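Local coordinates for uncharacterized protein conserved in bacteria (Streptococcus suis, PDB 4FZ4) that is a surface antigen fragment that probably binds glycosaminoglycans, consistent with a part in attaching the bacterium to host cells, at residues P27-A32 with Y37-W42; L73-Y78 with S120-T125. One frame throughout, in Å; residues are numbered along the deposited sequence.

Interaction 1 of 2, residues P27-A32 with Y37-W42; sequences PSYGDA and YQKALW
The hydroxyl of Y29 is hydrogen-bonded to OE1 of E83 on helix 66-95 and rests against the side of helix 36-55, with OH 3.1 Å from K39 CA and 3.5 Å from Q38 CG, and CB of W42 more distant. Y29 belongs to the loop between helix 3-23 and helix 36-55 in this all-helical domain, and the loop folds back over the opening turns of the second helix, so one tyrosine ties the loop to two helices. Tyrosine suits the place because its ring packs against aliphatic carbons while its hydroxyl reaches a carboxylate on helix 66-95. CG of Y29 stands between the backbone N and the carbonyl carbon (chi1 36°), which turns the ring's edge to K39 CB, CE1 of Y29 lying 3.7 Å from that carbon. G30 follows with a positive phi of 91°, a turn that glycine makes easily. The long methylene chain of K39 runs past the loop, K39 CD coming 3.9 Å from G30 O, while its ammonium makes a salt bridge with E43. D31 OD1 lies 3.2 Å from K39 CE but 4.3 Å from K39 NZ, too far for a salt bridge.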
# COMPACT_ATOMS: atom_id res chain seq x y z
N PRO A 27 -12.76 -0.74 2.73
CA PRO A 27 -13.56 0.06 1.79
C PRO A 27 -12.70 0.93 0.87
O PRO A 27 -11.65 1.44 1.29
CB PRO A 27 -14.43 0.91 2.71
CG PRO A 27 -14.58 0.05 3.95
CD PRO A 27 -13.18 -0.49 4.13
N SER A 28 -13.13 1.11 -0.38
CA SER A 28 -12.38 1.95 -1.31
C SER A 28 -12.83 3.39 -1.10
O SER A 28 -13.99 3.64 -0.77
CB SER A 28 -12.65 1.53 -2.76
OG SER A 28 -11.82 2.26 -3.65
N TYR A 29 -11.91 4.34 -1.29
CA TYR A 29 -12.21 5.76 -1.09
C TYR A 29 -13.16 6.34 -2.14
O TYR A 29 -13.72 7.42 -1.93
CB TYR A 29 -10.91 6.56 -1.07
CG TYR A 29 -9.87 6.02 -2.02
CD1 TYR A 29 -10.02 6.17 -3.40
CD2 TYR A 29 -8.77 5.30 -1.55
CE1 TYR A 29 -9.10 5.60 -4.29
CE2 TYR A 29 -7.85 4.72 -2.42
CZ TYR A 29 -8.02 4.88 -3.79
OH TYR A 29 -7.13 4.29 -4.67
N GLY A 30 -13.34 5.64 -3.25
CA GLY A 30 -14.25 6.13 -4.27
C GLY A 30 -13.65 7.00 -5.37
O GLY A 30 -12.45 6.95 -5.64
N ASP A 31 -14.50 7.81 -5.99
CA ASP A 31 -14.09 8.69 -7.08
C ASP A 31 -13.84 10.14 -6.69
O ASP A 31 -13.70 11.00 -7.57
CB ASP A 31 -15.13 8.65 -8.21
CG ASP A 31 -15.24 7.28 -8.87
OD1 ASP A 31 -14.20 6.75 -9.32
OD2 ASP A 31 -16.37 6.75 -8.95
N ALA A 32 -13.80 10.44 -5.40
CA ALA A 32 -13.55 11.82 -4.98
C ALA A 32 -12.26 12.30 -5.64
O ALA A 32 -11.33 11.51 -5.86
CB ALA A 32 -13.43 11.90 -3.47
N TYR A 37 -5.75 10.61 -7.99
CA TYR A 37 -4.39 10.24 -8.35
C TYR A 37 -4.00 8.86 -7.78
O TYR A 37 -3.48 8.02 -8.50
CB TYR A 37 -3.42 11.32 -7.88
CG TYR A 37 -1.98 11.03 -8.28
CD1 TYR A 37 -1.17 10.22 -7.50
CD2 TYR A 37 -1.45 11.55 -9.45
CE1 TYR A 37 0.13 9.93 -7.87
CE2 TYR A 37 -0.15 11.26 -9.84
CZ TYR A 37 0.64 10.45 -9.03
OH TYR A 37 1.94 10.20 -9.38
N GLN A 38 -4.25 8.65 -6.49
CA GLN A 38 -3.94 7.36 -5.86
C GLN A 38 -4.75 6.24 -6.52
O GLN A 38 -4.25 5.14 -6.72
CB GLN A 38 -4.26 7.40 -4.36
CG GLN A 38 -4.28 6.03 -3.68
CD GLN A 38 -2.92 5.33 -3.66
OE1 GLN A 38 -2.81 4.16 -3.29
NE2 GLN A 38 -1.89 6.06 -4.05
N LYS A 39 -6.00 6.55 -6.86
CA LYS A 39 -6.89 5.58 -7.50
C LYS A 39 -6.27 5.02 -8.78
O LYS A 39 -6.13 3.81 -8.94
CB LYS A 39 -8.23 6.24 -7.81
CG LYS A 39 -9.25 5.31 -8.44
CD LYS A 39 -10.50 6.07 -8.86
CE LYS A 39 -11.45 5.16 -9.62
NZ LYS A 39 -10.80 4.56 -10.82
N ALA A 40 -5.89 5.91 -9.69
CA ALA A 40 -5.28 5.50 -10.95
C ALA A 40 -3.90 4.91 -10.72
O ALA A 40 -3.45 4.04 -11.47
CB ALA A 40 -5.20 6.68 -11.91
N LEU A 41 -3.22 5.40 -9.69
CA LEU A 41 -1.89 4.89 -9.39
C LEU A 41 -2.02 3.44 -8.90
O LEU A 41 -1.35 2.54 -9.40
CB LEU A 41 -1.22 5.76 -8.32
CG LEU A 41 0.28 5.56 -8.16
CD1 LEU A 41 0.95 5.80 -9.51
CD2 LEU A 41 0.82 6.51 -7.10
N TRP A 42 -2.90 3.23 -7.93
CA TRP A 42 -3.13 1.89 -7.41
C TRP A 42 -3.57 0.95 -8.53
O TRP A 42 -3.13 -0.20 -8.60
CB TRP A 42 -4.20 1.93 -6.31
CG TRP A 42 -4.64 0.56 -5.92
CD1 TRP A 42 -5.92 0.07 -5.95
CD2 TRP A 42 -3.81 -0.53 -5.49
NE1 TRP A 42 -5.93 -1.25 -5.57
CE2 TRP A 42 -4.65 -1.64 -5.29
CE3 TRP A 42 -2.43 -0.66 -5.26
CZ2 TRP A 42 -4.16 -2.89 -4.86
CZ3 TRP A 42 -1.94 -1.90 -4.84
CH2 TRP A 42 -2.81 -2.99 -4.65

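Interaction 2 of 2, residues L73-Y78 with S120-T125; sequences LNDFKY and SQEGAT
E122 meets D75 first, where the loop leading into helix 123-152 passes over one side of helix 66-95. The extended chain of E122, with CG anti to the backbone N (chi1 172°), crosses the aspartate at a slant, its CG nearest to D75 OD2. E122 OE2 lies 3.2 Å from D75 OD2, and the two carboxylate planes are turned 72° apart. At G123 the contact becomes a bond: the backbone N donates to D75 OD1 at 3.1 Å, bent to 136° at the hydrogen and approaching from above the carboxylate plane. Glycine fits here because phi is positive and because the backbone can come close to the acid with no side chain in between. The carbonyl of the same residue is reached through a water, which donates to G123 O at 3.0 Å and also to D75 OD1, though the latter separation is doubtfully short as modelled. Aspartate is well matched to the place, since its short side chain keeps the carboxylate close to the helix surface, within range of the G123 amide, with L126 of helix 123-152 packing beside it. OD2, meanwhile, faces a second acid, a proximity that may favour protonation of one of the two.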
# COMPACT_ATOMS: atom_id res chain seq x y z
N LEU A 73 7.74 -7.86 -6.85
CA LEU A 73 6.78 -8.43 -5.91
C LEU A 73 6.93 -7.72 -4.58
O LEU A 73 5.94 -7.35 -3.95
CB LEU A 73 7.01 -9.93 -5.75
CG LEU A 73 6.75 -10.77 -7.01
CD1 LEU A 73 6.63 -12.24 -6.62
CD2 LEU A 73 5.47 -10.32 -7.70
N ASN A 74 8.18 -7.51 -4.16
CA ASN A 74 8.46 -6.81 -2.91
C ASN A 74 7.89 -5.39 -2.92
O ASN A 74 7.29 -4.95 -1.94
CB ASN A 74 9.96 -6.74 -2.65
CG ASN A 74 10.55 -8.09 -2.35
OD1 ASN A 74 10.02 -8.86 -1.54
ND2 ASN A 74 11.67 -8.40 -2.99
N ASP A 75 8.07 -4.66 -4.02
CA ASP A 75 7.55 -3.30 -4.07
C ASP A 75 6.02 -3.33 -4.01
O ASP A 75 5.41 -2.48 -3.36
CB ASP A 75 8.01 -2.58 -5.35
CG ASP A 75 9.54 -2.43 -5.44
OD1 ASP A 75 10.23 -2.58 -4.41
OD2 ASP A 75 10.04 -2.15 -6.55
N PHE A 76 5.42 -4.32 -4.66
CA PHE A 76 3.97 -4.44 -4.68
C PHE A 76 3.40 -4.47 -3.26
O PHE A 76 2.41 -3.80 -2.95
CB PHE A 76 3.57 -5.71 -5.44
CG PHE A 76 2.10 -5.81 -5.73
CD1 PHE A 76 1.35 -4.66 -5.97
CD2 PHE A 76 1.47 -7.05 -5.77
CE1 PHE A 76 -0.02 -4.74 -6.22
CE2 PHE A 76 0.10 -7.14 -6.02
CZ PHE A 76 -0.64 -5.99 -6.24
N LYS A 77 4.04 -5.25 -2.40
CA LYS A 77 3.62 -5.37 -1.02
C LYS A 77 3.50 -3.98 -0.38
O LYS A 77 2.51 -3.67 0.28
CB LYS A 77 4.62 -6.24 -0.28
CG LYS A 77 4.51 -6.21 1.23
CD LYS A 77 5.67 -6.96 1.86
CE LYS A 77 5.65 -6.78 3.37
NZ LYS A 77 6.84 -7.40 4.02
N TYR A 78 4.51 -3.14 -0.59
CA TYR A 78 4.50 -1.79 -0.03
C TYR A 78 3.46 -0.90 -0.71
O TYR A 78 2.93 0.02 -0.10
CB TYR A 78 5.90 -1.18 -0.11
CG TYR A 78 6.85 -1.89 0.83
CD1 TYR A 78 6.74 -1.72 2.21
CD2 TYR A 78 7.78 -2.82 0.35
CE1 TYR A 78 7.53 -2.46 3.09
CE2 TYR A 78 8.57 -3.58 1.23
CZ TYR A 78 8.44 -3.39 2.60
OH TYR A 78 9.22 -4.11 3.48
N SER A 120 7.54 6.94 -8.25
CA SER A 120 8.94 7.02 -8.63
C SER A 120 9.86 6.26 -7.69
O SER A 120 11.08 6.29 -7.84
CB SER A 120 9.37 8.49 -8.67
OG SER A 120 9.06 9.13 -7.44
N GLN A 121 9.28 5.56 -6.71
CA GLN A 121 10.08 4.82 -5.75
C GLN A 121 10.07 3.31 -5.89
O GLN A 121 9.08 2.70 -6.30
CB GLN A 121 9.67 5.23 -4.33
CG GLN A 121 9.84 6.73 -4.08
CD GLN A 121 9.33 7.16 -2.73
OE1 GLN A 121 9.13 8.35 -2.49
NE2 GLN A 121 9.12 6.20 -1.84
N GLU A 122 11.20 2.71 -5.53
CA GLU A 122 11.39 1.28 -5.63
C GLU A 122 12.41 0.83 -4.58
O GLU A 122 13.06 1.65 -3.95
CB GLU A 122 11.86 0.97 -7.05
CG GLU A 122 12.30 -0.45 -7.33
CD GLU A 122 12.16 -0.81 -8.80
OE1 GLU A 122 12.33 0.08 -9.66
OE2 GLU A 122 11.88 -2.00 -9.11
N GLY A 123 12.51 -0.48 -4.39
CA GLY A 123 13.48 -1.02 -3.44
C GLY A 123 13.50 -0.44 -2.03
O GLY A 123 12.45 -0.25 -1.42
N ALA A 124 14.70 -0.17 -1.52
CA ALA A 124 14.87 0.37 -0.17
C ALA A 124 14.22 1.74 0.00
O ALA A 124 13.71 2.05 1.07
CB ALA A 124 16.37 0.44 0.18
N THR A 125 14.26 2.56 -1.04
CA THR A 125 13.67 3.88 -0.96
C THR A 125 12.19 3.71 -0.69
O THR A 125 11.61 4.39 0.15
CB THR A 125 13.80 4.64 -2.28
OG1 THR A 125 15.18 4.71 -2.66
CG2 THR A 125 13.24 6.04 -2.13
O HOH W 1 10.53 -2.49 -1.94

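Both contacts bring a loop that precedes a helix onto the helical scaffold, and both involve helix 66-95: interaction 1 indirectly, through E83, and interaction 2 directly, through residues 73-78. They differ in chemistry. The 27-32 with 37-42 contact is local in sequence and rests on a buried tyrosine packed against aliphatic carbons, with D31 and K39 at its more exposed margin. The 73-78 with 120-125 contact joins parts far apart in the chain by one backbone bond, one water and two close acids, with a buried aspartate facing an exposed glutamate. Their centres lie about 19 Å apart, yet W42 and F76, which also pack on helix 3-23, touch each other, W42 CH2 lying 3.6 Å from F76 CE1.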